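Enoyl-CoA hydratase/carnithine racemase (Thermus thermophilus JL-18, PDB 6SL9) probably isomerises the ring-epoxide CoA thioester of phenylacetic acid catabolism to oxepin-CoA, as a trimeric crotonase-fold member of the enoyl-CoA hydratase/isomerase family. Local coordinates at residues T18-E23 and T55-A60; G117-A122 and L176-V181; A35-L40 and N85-A90; K209-E214 and A225-L230. All coordinates share one frame; numbering follows the deposited sequence.

Overall arrangement
Contacts 1 and 2 lie on one mixed sheet: contact 1 pairs strands 14-19 and 51-56, contact 2 pairs strand 119-123 with 179-181, one of the two outer strands of the sheet within the chain, and their centres are about 17 Å apart. Contact 3 packs helix 30-45, which connects the two strands of contact 1, against helix 77-93; the segments of contacts 1 and 3 therefore alternate along the chain. Contact 4, between helices 202-214 and 220-235, comes last in sequence, its centre about 35 Å from that of contact 1. It meets contact 2 through a salt bridge, D118 OD2 to K209 NZ at 2.8 Å. Contacts 2 and 4 both touch the second subunit, tying the core sheet and the C-terminal helices to the trimer.

Contact 1 of 4, residues T18-E23 and T55-A60; sequences TLNRPE and TGAGRA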
loop_
_atom_site.group_PDB
_atom_site.type_symbol
_atom_site.label_atom_id
_atom_site.label_comp_id
_atom_site.label_asym_id
_atom_site.label_seq_id
_atom_site.Cartn_x
_atom_site.Cartn_y
_atom_site.Cartn_z
ATOM N N THR A 18 1.306 -11.844 -28.459
ATOM C CA THR A 18 1.175 -10.508 -29.031
ATOM C C THR A 18 -0.287 -10.246 -29.329
ATOM O O THR A 18 -0.884 -10.950 -30.167
ATOM C CB THR A 18 2.074 -10.328 -30.252
ATOM O OG1 THR A 18 3.408 -10.712 -29.964
ATOM C CG2 THR A 18 2.021 -8.898 -30.751
ATOM N N LEU A 19 -0.827 -9.228 -28.671
ATOM C CA LEU A 19 -2.174 -8.729 -29.014
ATOM C C LEU A 19 -2.139 -8.238 -30.469
ATOM O O LEU A 19 -1.280 -7.384 -30.823
ATOM C CB LEU A 19 -2.622 -7.589 -28.080
ATOM C CG LEU A 19 -2.508 -7.888 -26.587
ATOM C CD1 LEU A 19 -2.887 -6.661 -25.825
ATOM C CD2 LEU A 19 -3.318 -9.076 -26.172
ATOM N N ASN A 20 -3.071 -8.715 -31.302
ATOM C CA ASN A 20 -2.904 -8.518 -32.763
ATOM C C ASN A 20 -4.225 -8.086 -33.399
ATOM O O ASN A 20 -4.786 -8.790 -34.246
ATOM C CB ASN A 20 -2.374 -9.792 -33.398
ATOM C CG ASN A 20 -2.033 -9.572 -34.848
ATOM O OD1 ASN A 20 -1.545 -8.490 -35.185
ATOM N ND2 ASN A 20 -2.225 -10.598 -35.678
ATOM N N ARG A 21 -4.651 -6.880 -33.056
ATOM C CA ARG A 21 -5.689 -6.149 -33.793
ATOM C C ARG A 21 -5.203 -4.733 -34.010
ATOM O O ARG A 21 -5.812 -3.751 -33.540
ATOM C CB ARG A 21 -6.975 -6.084 -33.006
ATOM C CG ARG A 21 -7.837 -7.293 -32.763
ATOM C CD ARG A 21 -9.151 -6.656 -32.241
ATOM N NE ARG A 21 -10.025 -6.016 -33.237
ATOM C CZ ARG A 21 -11.174 -5.396 -32.974
ATOM N NH1 ARG A 21 -11.606 -5.252 -31.742
ATOM N NH2 ARG A 21 -11.907 -4.886 -33.925
ATOM N N PRO A 22 -4.070 -4.569 -34.710
ATOM C CA PRO A 22 -3.414 -3.260 -34.670
ATOM C C PRO A 22 -4.205 -2.113 -35.293
ATOM O O PRO A 22 -4.061 -0.962 -34.859
ATOM C CB PRO A 22 -2.084 -3.512 -35.385
ATOM C CG PRO A 22 -2.356 -4.745 -36.251
ATOM C CD PRO A 22 -3.258 -5.593 -35.355
ATOM N N GLU A 23 -5.031 -2.457 -36.264
ATOM C CA GLU A 23 -5.904 -1.493 -36.967
ATOM C C GLU A 23 -6.945 -0.894 -36.026
ATOM O O GLU A 23 -7.486 0.188 -36.312
ATOM C CB GLU A 23 -6.609 -2.154 -38.166
ATOM C CG GLU A 23 -7.643 -3.253 -37.789
ATOM C CD GLU A 23 -7.284 -4.733 -37.556
ATOM O OE1 GLU A 23 -6.155 -5.072 -37.212
ATOM O OE2 GLU A 23 -8.209 -5.567 -37.681
ATOM N N THR A 55 2.893 -8.578 -25.215
ATOM C CA THR A 55 3.079 -7.266 -25.854
ATOM C C THR A 55 1.955 -7.023 -26.859
ATOM O O THR A 55 1.113 -7.894 -27.051
ATOM C CB THR A 55 4.479 -7.191 -26.459
ATOM O OG1 THR A 55 4.798 -5.808 -26.670
ATOM C CG2 THR A 55 4.635 -7.971 -27.744
ATOM N N GLY A 56 1.975 -5.856 -27.495
ATOM C CA GLY A 56 0.994 -5.514 -28.529
ATOM C C GLY A 56 1.651 -5.323 -29.881
ATOM O O GLY A 56 2.803 -4.903 -29.994
ATOM N N ALA A 57 0.869 -5.545 -30.917
ATOM C CA ALA A 57 1.266 -5.233 -32.297
ATOM C C ALA A 57 0.941 -3.791 -32.635
ATOM O O ALA A 57 -0.052 -3.289 -32.197
ATOM C CB ALA A 57 0.551 -6.130 -33.270
ATOM N N GLY A 58 1.727 -3.216 -33.519
ATOM C CA GLY A 58 1.394 -1.882 -34.015
ATOM C C GLY A 58 1.724 -0.792 -33.018
ATOM O O GLY A 58 2.614 -0.971 -32.139
ATOM N N ARG A 59 0.998 0.309 -33.083
ATOM C CA ARG A 59 1.428 1.470 -32.303
ATOM C C ARG A 59 0.954 1.389 -30.854
ATOM O O ARG A 59 1.495 2.119 -30.025
ATOM C CB ARG A 59 0.997 2.778 -32.955
ATOM C CG ARG A 59 -0.433 3.247 -32.714
ATOM C CD ARG A 59 -0.701 4.587 -33.391
ATOM N NE ARG A 59 -2.086 5.040 -33.295
ATOM C CZ ARG A 59 -2.600 5.668 -32.231
ATOM N NH1 ARG A 59 -1.828 5.942 -31.186
ATOM N NH2 ARG A 59 -3.885 6.005 -32.217
ATOM N N ALA A 60 -0.086 0.604 -30.546
ATOM C CA ALA A 60 -0.640 0.478 -29.192
ATOM C C ALA A 60 -0.242 -0.825 -28.532
ATOM O O ALA A 60 -0.034 -1.840 -29.192
ATOM C CB ALA A 60 -2.125 0.551 -29.262
HETATM O O HOH W 1 -1.812 -1.094 -32.292
HETATM O O HOH W 2 -1.097 0.407 -35.144
#
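L19 is held through both its backbone N and O, to T55 O and to A57 N just past the strand end, making the tight half of this contact. Its N gives a hydrogen bond to T55 O at 2.9 Å, and its O takes the A57 N-H at 2.8 Å. Two parallel bridges, T18 with T55 and L19 with G56, thus close the strands of a beta-alpha-beta unit whose helix is 30-45. T18 and T55 lie side by side on one face of the sheet, OG1 of T18 against CG2 of T55 at 3.7 Å. With CG2 anti to the backbone N (chi1 -51° for OG1), the methyl of T18 reaches over the 56-57 peptide, 3.5 Å from A57 N. The hydroxyl of T55 bonds instead to A101 O of the next strand. A57 CB sits against L19 O and against N20 OD1, while the amide nitrogen of N20 is held by N2.

Past A57 direct hydrogen bonding stops, though the backbones stay near, P22 CA and G58 CA being 5.0 Å apart. The packing thins to P22 CB near A57 CB at 4.3 Å and the CA of G58. Water takes over the polar links. One molecule donates to A57 O at 2.8 Å, accepts from A60 N and donates only weakly to P22 O; a second accepts from R59 N at 2.9 Å and donates to P22 O. N26 ND2 also bonds A57 O, giving that carbonyl two donors. The chemistry implies a shift from direct amide pairing to water-mediated bridging: the strand ends are fixed to each other, whereas the loops are joined by the packing of P22 and by long water bridges to P22 O.

Contact 2 of 4, residues G117-A122 and L176-V181; sequences GDLRLA and LVHRVV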
loop_
_atom_site.group_PDB
_atom_site.type_symbol
_atom_site.label_atom_id
_atom_site.label_comp_id
_atom_site.label_asym_id
_atom_site.label_seq_id
_atom_site.Cartn_x
_atom_site.Cartn_y
_atom_site.Cartn_z
ATOM N N GLY A 117 1.380 -7.912 -15.518
ATOM C CA GLY A 117 2.723 -8.465 -15.608
ATOM C C GLY A 117 3.381 -8.514 -14.249
ATOM O O GLY A 117 3.200 -7.595 -13.457
ATOM N N ASP A 118 4.191 -9.525 -13.964
ATOM C CA ASP A 118 5.031 -9.566 -12.749
ATOM C C ASP A 118 6.161 -8.571 -12.826
ATOM O O ASP A 118 6.488 -7.902 -11.833
ATOM C CB ASP A 118 5.593 -10.949 -12.550
ATOM C CG ASP A 118 4.546 -11.992 -12.364
ATOM O OD1 ASP A 118 3.648 -11.794 -11.527
ATOM O OD2 ASP A 118 4.608 -13.013 -13.095
ATOM N N LEU A 119 6.769 -8.476 -14.007
ATOM C CA LEU A 119 7.788 -7.478 -14.341
ATOM C C LEU A 119 7.343 -6.788 -15.608
ATOM O O LEU A 119 6.914 -7.455 -16.564
ATOM C CB LEU A 119 9.176 -8.110 -14.488
ATOM C CG LEU A 119 9.709 -8.684 -13.165
ATOM C CD1 LEU A 119 10.939 -9.496 -13.318
ATOM C CD2 LEU A 119 9.960 -7.593 -12.158
ATOM N N ARG A 120 7.406 -5.460 -15.592
ATOM C CA ARG A 120 6.781 -4.650 -16.651
ATOM C C ARG A 120 7.789 -3.645 -17.186
ATOM O O ARG A 120 8.426 -2.920 -16.420
ATOM C CB ARG A 120 5.576 -3.947 -16.037
ATOM C CG ARG A 120 4.524 -4.904 -15.511
ATOM C CD ARG A 120 3.339 -4.251 -14.831
ATOM N NE ARG A 120 3.736 -3.425 -13.699
ATOM C CZ ARG A 120 4.040 -3.904 -12.497
ATOM N NH1 ARG A 120 3.876 -5.191 -12.222
ATOM N NH2 ARG A 120 4.422 -3.060 -11.534
ATOM N N LEU A 121 7.906 -3.586 -18.505
ATOM C CA LEU A 121 8.775 -2.632 -19.211
ATOM C C LEU A 121 7.911 -1.806 -20.137
ATOM O O LEU A 121 6.891 -2.290 -20.654
ATOM C CB LEU A 121 9.820 -3.363 -20.068
ATOM C CG LEU A 121 10.837 -4.232 -19.370
ATOM C CD1 LEU A 121 10.239 -5.582 -19.069
ATOM C CD2 LEU A 121 12.055 -4.441 -20.227
ATOM N N ALA A 122 8.315 -0.565 -20.356
ATOM C CA ALA A 122 7.633 0.294 -21.322
ATOM C C ALA A 122 8.642 0.874 -22.294
ATOM O O ALA A 122 9.793 1.222 -21.897
ATOM C CB ALA A 122 6.962 1.441 -20.616
ATOM N N LEU A 176 4.163 1.853 -12.089
ATOM C CA LEU A 176 3.382 1.156 -13.147
ATOM C C LEU A 176 4.294 0.288 -14.004
ATOM O O LEU A 176 3.841 -0.785 -14.485
ATOM C CB LEU A 176 2.654 2.172 -14.002
ATOM C CG LEU A 176 1.573 2.964 -13.280
ATOM C CD1 LEU A 176 0.955 3.973 -14.211
ATOM C CD2 LEU A 176 0.505 2.096 -12.634
ATOM N N VAL A 177 5.534 0.711 -14.205
ATOM C CA VAL A 177 6.530 -0.181 -14.866
ATOM C C VAL A 177 7.801 -0.194 -14.044
ATOM O O VAL A 177 8.011 0.725 -13.220
ATOM C CB VAL A 177 6.796 0.215 -16.323
ATOM C CG1 VAL A 177 5.555 0.073 -17.190
ATOM C CG2 VAL A 177 7.427 1.572 -16.399
ATOM N N HIS A 178 8.628 -1.203 -14.289
ATOM C CA HIS A 178 9.945 -1.383 -13.635
ATOM C C HIS A 178 11.105 -0.789 -14.441
ATOM O O HIS A 178 12.134 -0.537 -13.852
ATOM C CB HIS A 178 10.179 -2.862 -13.351
ATOM C CG HIS A 178 9.147 -3.464 -12.432
ATOM N ND1 HIS A 178 8.169 -4.293 -12.915
ATOM C CD2 HIS A 178 8.991 -3.359 -11.087
ATOM C CE1 HIS A 178 7.469 -4.689 -11.849
ATOM N NE2 HIS A 178 7.915 -4.096 -10.731
ATOM N N ARG A 179 10.941 -0.654 -15.747
ATOM C CA ARG A 179 12.014 -0.193 -16.640
ATOM C C ARG A 179 11.394 0.511 -17.844
ATOM O O ARG A 179 10.345 0.088 -18.306
ATOM C CB ARG A 179 12.875 -1.356 -17.134
ATOM C CG ARG A 179 14.208 -0.918 -17.725
ATOM C CD ARG A 179 15.330 -1.913 -17.945
ATOM N NE ARG A 179 15.218 -3.272 -17.453
ATOM C CZ ARG A 179 15.669 -4.341 -18.143
ATOM N NH1 ARG A 179 15.572 -5.561 -17.631
ATOM N NH2 ARG A 179 16.139 -4.196 -19.377
ATOM N N VAL A 180 12.087 1.528 -18.336
ATOM C CA VAL A 180 11.796 2.247 -19.604
ATOM C C VAL A 180 12.975 2.046 -20.541
ATOM O O VAL A 180 14.101 2.248 -20.093
ATOM C CB VAL A 180 11.463 3.724 -19.364
ATOM C CG1 VAL A 180 11.318 4.508 -20.661
ATOM C CG2 VAL A 180 10.230 3.835 -18.489
ATOM N N VAL A 181 12.695 1.696 -21.790
ATOM C CA VAL A 181 13.755 1.473 -22.780
ATOM C C VAL A 181 13.329 2.052 -24.105
ATOM O O VAL A 181 12.136 2.223 -24.354
ATOM C CB VAL A 181 14.141 0.013 -22.891
ATOM C CG1 VAL A 181 14.494 -0.581 -21.546
ATOM C CG2 VAL A 181 13.008 -0.686 -23.497
#
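R120 and H178 meet through backbone and side chain alike. Among the hydrogen bonds, R120 N lies at the edge of the imidazole, in its plane, and bonds ND1 of H178 at 3.0 Å, and R120 O takes H178 N at 2.7 Å. R120 NE reaches L176 O at 2.8 Å from above the carbonyl plane, 44° out of it, and NH1 turns back to G117 O, the chain being bent at chi3 (-58°). Parallel strand pairing follows, A122 N to R179 O and V181 N to A122 O. Of the contacts over flat faces, L119 CD2 lies over a face of the H178 ring in a CH-pi contact, 4.0 Å from its centroid, while H178 CE1 stands over one face of the R120 guanidinium, the planes 49° apart. L121 CD2 covers the R179 guanidinium, which is salt-bridged to E189. A methionine in place of R120 would probably leave L176 O and G117 O without their side-chain donors and H178 without its guanidinium neighbour. The contact joins strand 119-123 to edge strand 179-181, with helix 186-197 over L119, L121 and V181, helix 168-174 against A122 and V180, and A154 and Q157 of the second subunit bonded to H178 NE2 and R120 NH1.

Contact 3 of 4, residues A35-L40 and N85-A90; sequences ALYAAL and NRVVEA
Y37 offers the CD2-CE2 edge of its ring to the first turn of segment 85-90. R86 O lies in the ring plane, 3.8 Å from CE2, so the carbonyl meets aromatic C-H rather than the pi cloud. A90 CB approaches the ring obliquely, 4.1 Å from CD2, and R86 CG touches CE2, its guanidinium turned 67° from the ring. At the root of the tyrosine, CB rests on V87 CG2 at 4.0 Å. The other methyl of V87, CG1, meets L36 CD2 at 4.1 Å, and L40 CD1 closes on A90 CB at 4.3 Å. No hydrogen bond crosses between the segments; the join is one of van der Waals contact.

What positions these groups is the helical backbone and a few torsions. The Y37 ring is carried across to helix 77-93 with CG anti to the backbone N (chi1 -179°). V87 spreads its two methyls between successive residues, CG1 touching L36 and CG2 touching Y37. R86 O is also the acceptor for A90 N at 2.9 Å, which ties the two residues that meet the ring into one helical turn. A leucine in place of Y37 would probably open a gap beside A90 CB and R86 CG, with the R86 chain left freer to turn.

The helix segments run roughly parallel, 28° apart with axes 9.6 Å from each other. On the inner side of helix 30-45, L36 and A39 pack on I6 of strand 6-11 and L40 on L17 of strand 14-19; across helix 77-93, V88 and E89 face L224 of the third subunit.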
loop_
_atom_site.group_PDB
_atom_site.type_symbol
_atom_site.label_atom_id
_atom_site.label_comp_id
_atom_site.label_asym_id
_atom_site.label_seq_id
_atom_site.Cartn_x
_atom_site.Cartn_y
_atom_site.Cartn_z
ATOM N N ALA A 35 -9.261 -16.019 -26.707
ATOM C CA ALA A 35 -7.992 -16.432 -27.324
ATOM C C ALA A 35 -6.842 -16.190 -26.338
ATOM O O ALA A 35 -5.906 -17.001 -26.272
ATOM C CB ALA A 35 -7.807 -15.755 -28.650
ATOM N N LEU A 36 -6.876 -15.113 -25.564
ATOM C CA LEU A 36 -5.832 -14.845 -24.580
ATOM C C LEU A 36 -5.854 -15.905 -23.477
ATOM O O LEU A 36 -4.800 -16.458 -23.125
ATOM C CB LEU A 36 -6.014 -13.448 -24.015
ATOM C CG LEU A 36 -5.001 -13.035 -22.935
ATOM C CD1 LEU A 36 -3.565 -13.140 -23.442
ATOM C CD2 LEU A 36 -5.274 -11.607 -22.429
ATOM N N TYR A 37 -7.027 -16.213 -22.965
ATOM C CA TYR A 37 -7.216 -17.278 -21.977
ATOM C C TYR A 37 -6.588 -18.570 -22.519
ATOM O O TYR A 37 -5.838 -19.254 -21.829
ATOM C CB TYR A 37 -8.695 -17.448 -21.650
ATOM C CG TYR A 37 -8.992 -18.497 -20.614
ATOM C CD1 TYR A 37 -9.156 -19.803 -20.998
ATOM C CD2 TYR A 37 -9.155 -18.169 -19.299
ATOM C CE1 TYR A 37 -9.470 -20.788 -20.067
ATOM C CE2 TYR A 37 -9.439 -19.120 -18.349
ATOM C CZ TYR A 37 -9.607 -20.445 -18.737
ATOM O OH TYR A 37 -9.960 -21.412 -17.827
ATOM N N ALA A 38 -6.971 -18.950 -23.747
ATOM C CA ALA A 38 -6.517 -20.215 -24.319
ATOM C C ALA A 38 -4.984 -20.211 -24.414
ATOM O O ALA A 38 -4.344 -21.268 -24.182
ATOM C CB ALA A 38 -7.165 -20.474 -25.660
ATOM N N ALA A 39 -4.386 -19.091 -24.800
ATOM C CA ALA A 39 -2.920 -19.005 -24.968
ATOM C C ALA A 39 -2.230 -19.092 -23.607
ATOM O O ALA A 39 -1.198 -19.738 -23.489
ATOM C CB ALA A 39 -2.568 -17.744 -25.665
ATOM N N LEU A 40 -2.755 -18.396 -22.594
ATOM C CA LEU A 40 -2.219 -18.505 -21.207
ATOM C C LEU A 40 -2.301 -19.940 -20.698
ATOM O O LEU A 40 -1.316 -20.475 -20.158
ATOM C CB LEU A 40 -2.983 -17.564 -20.267
ATOM C CG LEU A 40 -2.856 -16.080 -20.552
ATOM C CD1 LEU A 40 -3.885 -15.305 -19.757
ATOM C CD2 LEU A 40 -1.455 -15.555 -20.279
ATOM N N ASN A 85 -14.235 -12.375 -16.554
ATOM C CA ASN A 85 -13.317 -12.165 -15.401
ATOM C C ASN A 85 -12.403 -13.372 -15.247
ATOM O O ASN A 85 -11.337 -13.225 -14.674
ATOM C CB ASN A 85 -14.073 -11.805 -14.106
ATOM C CG ASN A 85 -14.430 -10.348 -13.950
ATOM O OD1 ASN A 85 -13.810 -9.481 -14.554
ATOM N ND2 ASN A 85 -15.397 -10.049 -13.083
ATOM N N ARG A 86 -12.776 -14.517 -15.797
ATOM C CA ARG A 86 -11.888 -15.691 -15.727
ATOM C C ARG A 86 -10.519 -15.383 -16.368
ATOM O O ARG A 86 -9.527 -16.055 -16.049
ATOM C CB ARG A 86 -12.558 -16.945 -16.260
ATOM C CG ARG A 86 -12.818 -16.839 -17.742
ATOM C CD ARG A 86 -13.652 -18.025 -18.226
ATOM N NE ARG A 86 -15.069 -18.131 -17.806
ATOM C CZ ARG A 86 -15.926 -18.983 -18.415
ATOM N NH1 ARG A 86 -15.435 -19.836 -19.285
ATOM N NH2 ARG A 86 -17.198 -19.047 -18.104
ATOM N N VAL A 87 -10.467 -14.507 -17.341
ATOM C CA VAL A 87 -9.165 -14.197 -17.965
ATOM C C VAL A 87 -8.239 -13.473 -16.988
ATOM O O VAL A 87 -7.030 -13.732 -16.945
ATOM C CB VAL A 87 -9.393 -13.442 -19.266
ATOM C CG1 VAL A 87 -8.085 -13.342 -20.024
ATOM C CG2 VAL A 87 -10.419 -14.180 -20.117
ATOM N N VAL A 88 -8.787 -12.541 -16.229
ATOM C CA VAL A 88 -7.995 -11.884 -15.162
ATOM C C VAL A 88 -7.625 -12.879 -14.088
ATOM O O VAL A 88 -6.502 -12.845 -13.559
ATOM C CB VAL A 88 -8.734 -10.663 -14.629
ATOM C CG1 VAL A 88 -7.973 -10.041 -13.480
ATOM C CG2 VAL A 88 -8.950 -9.635 -15.740
ATOM N N GLU A 89 -8.550 -13.768 -13.731
ATOM C CA GLU A 89 -8.191 -14.827 -12.780
ATOM C C GLU A 89 -6.995 -15.621 -13.308
ATOM O O GLU A 89 -6.060 -15.915 -12.543
ATOM C CB GLU A 89 -9.377 -15.771 -12.570
ATOM C CG GLU A 89 -10.480 -15.172 -11.718
ATOM C CD GLU A 89 -10.258 -15.223 -10.230
ATOM O OE1 GLU A 89 -11.170 -14.759 -9.500
ATOM O OE2 GLU A 89 -9.189 -15.705 -9.788
ATOM N N ALA A 90 -7.017 -15.974 -14.585
ATOM C CA ALA A 90 -5.936 -16.761 -15.205
ATOM C C ALA A 90 -4.627 -15.987 -15.111
ATOM O O ALA A 90 -3.621 -16.605 -14.743
ATOM C CB ALA A 90 -6.246 -17.126 -16.652
#

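Contact 4 of 4, residues K209-E214 and A225-L230; sequences KKLLLE and ALEAVL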
loop_
_atom_site.group_PDB
_atom_site.type_symbol
_atom_site.label_atom_id
_atom_site.label_comp_id
_atom_site.label_asym_id
_atom_site.label_seq_id
_atom_site.Cartn_x
_atom_site.Cartn_y
_atom_site.Cartn_z
ATOM N N LYS A 209 4.126 -15.462 -6.165
ATOM C CA LYS A 209 3.007 -14.686 -6.764
ATOM C C LYS A 209 1.733 -14.902 -5.964
ATOM O O LYS A 209 0.971 -13.946 -5.764
ATOM C CB LYS A 209 2.815 -15.102 -8.219
ATOM C CG LYS A 209 3.895 -14.552 -9.114
ATOM C CD LYS A 209 3.794 -15.124 -10.503
ATOM C CE LYS A 209 2.460 -14.836 -11.179
ATOM N NZ LYS A 209 2.608 -14.879 -12.674
ATOM N N LYS A 210 1.503 -16.109 -5.481
ATOM C CA LYS A 210 0.311 -16.422 -4.680
ATOM C C LYS A 210 0.344 -15.650 -3.376
ATOM O O LYS A 210 -0.679 -15.096 -2.958
ATOM C CB LYS A 210 0.254 -17.928 -4.424
ATOM C CG LYS A 210 -0.002 -18.802 -5.633
ATOM C CD LYS A 210 -0.261 -20.317 -5.367
ATOM C CE LYS A 210 -0.015 -21.100 -6.657
ATOM N NZ LYS A 210 -0.926 -20.675 -7.780
ATOM N N LEU A 211 1.497 -15.629 -2.705
ATOM C CA LEU A 211 1.624 -14.863 -1.455
ATOM C C LEU A 211 1.352 -13.389 -1.681
ATOM O O LEU A 211 0.660 -12.763 -0.881
ATOM C CB LEU A 211 3.008 -15.056 -0.884
ATOM C CG LEU A 211 3.281 -16.426 -0.301
ATOM C CD1 LEU A 211 4.780 -16.574 -0.042
ATOM C CD2 LEU A 211 2.530 -16.654 1.009
ATOM N N LEU A 212 1.891 -12.849 -2.757
ATOM C CA LEU A 212 1.672 -11.426 -3.055
ATOM C C LEU A 212 0.221 -11.152 -3.351
ATOM O O LEU A 212 -0.292 -10.120 -2.888
ATOM C CB LEU A 212 2.549 -10.996 -4.218
ATOM C CG LEU A 212 4.054 -10.917 -3.912
ATOM C CD1 LEU A 212 4.802 -10.592 -5.182
ATOM C CD2 LEU A 212 4.319 -9.898 -2.802
ATOM N N LEU A 213 -0.459 -12.009 -4.066
ATOM C CA LEU A 213 -1.860 -11.740 -4.469
ATOM C C LEU A 213 -2.750 -11.655 -3.212
ATOM O O LEU A 213 -3.734 -10.944 -3.213
ATOM C CB LEU A 213 -2.367 -12.799 -5.439
ATOM C CG LEU A 213 -3.621 -12.443 -6.199
ATOM C CD1 LEU A 213 -3.357 -11.351 -7.194
ATOM C CD2 LEU A 213 -4.209 -13.638 -6.884
ATOM N N GLU A 214 -2.411 -12.418 -2.176
ATOM C CA GLU A 214 -3.261 -12.502 -0.951
ATOM C C GLU A 214 -2.831 -11.499 0.121
ATOM O O GLU A 214 -3.586 -11.393 1.098
ATOM C CB GLU A 214 -3.185 -13.892 -0.336
ATOM C CG GLU A 214 -3.620 -14.961 -1.309
ATOM C CD GLU A 214 -4.351 -16.117 -0.692
ATOM O OE1 GLU A 214 -3.984 -17.269 -1.052
ATOM O OE2 GLU A 214 -5.384 -15.832 0.000
ATOM N N ALA A 225 0.872 -18.574 8.376
ATOM C CA ALA A 225 0.419 -19.941 8.090
ATOM C C ALA A 225 0.554 -20.247 6.603
ATOM O O ALA A 225 0.990 -21.323 6.216
ATOM C CB ALA A 225 -0.990 -20.121 8.573
ATOM N N LEU A 226 0.235 -19.295 5.753
ATOM C CA LEU A 226 0.301 -19.517 4.289
ATOM C C LEU A 226 1.765 -19.590 3.855
ATOM O O LEU A 226 2.109 -20.449 3.027
ATOM C CB LEU A 226 -0.439 -18.420 3.525
ATOM C CG LEU A 226 -0.510 -18.599 2.007
ATOM C CD1 LEU A 226 -1.202 -19.894 1.660
ATOM C CD2 LEU A 226 -1.200 -17.408 1.387
ATOM N N GLU A 227 2.611 -18.718 4.419
ATOM C CA GLU A 227 4.057 -18.834 4.180
ATOM C C GLU A 227 4.559 -20.232 4.545
ATOM O O GLU A 227 5.341 -20.846 3.807
ATOM C CB GLU A 227 4.813 -17.763 4.942
ATOM C CG GLU A 227 4.721 -16.355 4.404
ATOM C CD GLU A 227 5.412 -15.272 5.228
ATOM O OE1 GLU A 227 5.486 -14.087 4.793
ATOM O OE2 GLU A 227 5.861 -15.630 6.352
ATOM N N ALA A 228 4.115 -20.744 5.674
ATOM C CA ALA A 228 4.556 -22.091 6.115
ATOM C C ALA A 228 4.124 -23.141 5.082
ATOM O O ALA A 228 4.912 -24.001 4.717
ATOM C CB ALA A 228 4.026 -22.393 7.506
ATOM N N VAL A 229 2.861 -23.111 4.672
ATOM C CA VAL A 229 2.374 -24.111 3.715
ATOM C C VAL A 229 3.145 -24.011 2.415
ATOM O O VAL A 229 3.608 -25.031 1.874
ATOM C CB VAL A 229 0.859 -23.942 3.492
ATOM C CG1 VAL A 229 0.339 -24.806 2.352
ATOM C CG2 VAL A 229 0.068 -24.237 4.751
ATOM N N LEU A 230 3.301 -22.805 1.854
ATOM C CA LEU A 230 3.925 -22.692 0.526
ATOM C C LEU A 230 5.420 -22.938 0.617
ATOM O O LEU A 230 5.978 -23.488 -0.317
ATOM C CB LEU A 230 3.542 -21.346 -0.082
ATOM C CG LEU A 230 2.028 -21.101 -0.297
ATOM C CD1 LEU A 230 1.771 -19.811 -1.050
ATOM C CD2 LEU A 230 1.332 -22.260 -1.010
#
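Two antiparallel helices of the C-terminal helical region, 202-214 and 220-235, face each other here as a helical hairpin, their segments at 166° with axes 10.8 Å apart. L211 fills the space between them. Its CD2 touches L226 CG at 3.7 Å and also lies near L226 CD2, while its CG meets L230 CD1 at 3.8 Å; the leucines interleave, reaching in from opposing helices. L226 and L230, one turn apart on their helix, receive L211 between them. The wide axis separation is thus bridged by leucine side chains rather than by close backbone contact. In crotonase-family proteins such C-terminal helices commonly pack against a partner subunit, and that is the case here: E227, whose CG comes within 4.1 Å of L211 CD2, hydrogen-bonds through its carboxylate to S144 and G142 N of the second subunit, its chain stretched out (chi2 176°). At the far edge, E214 lies nearly perpendicular to L226, OE1 3.7 Å from CD2, its other oxygen salt-bridged to R217. K210 adds its CB to L230 CD1 at 4.2 Å, and its ammonium turns away to a salt bridge with E95.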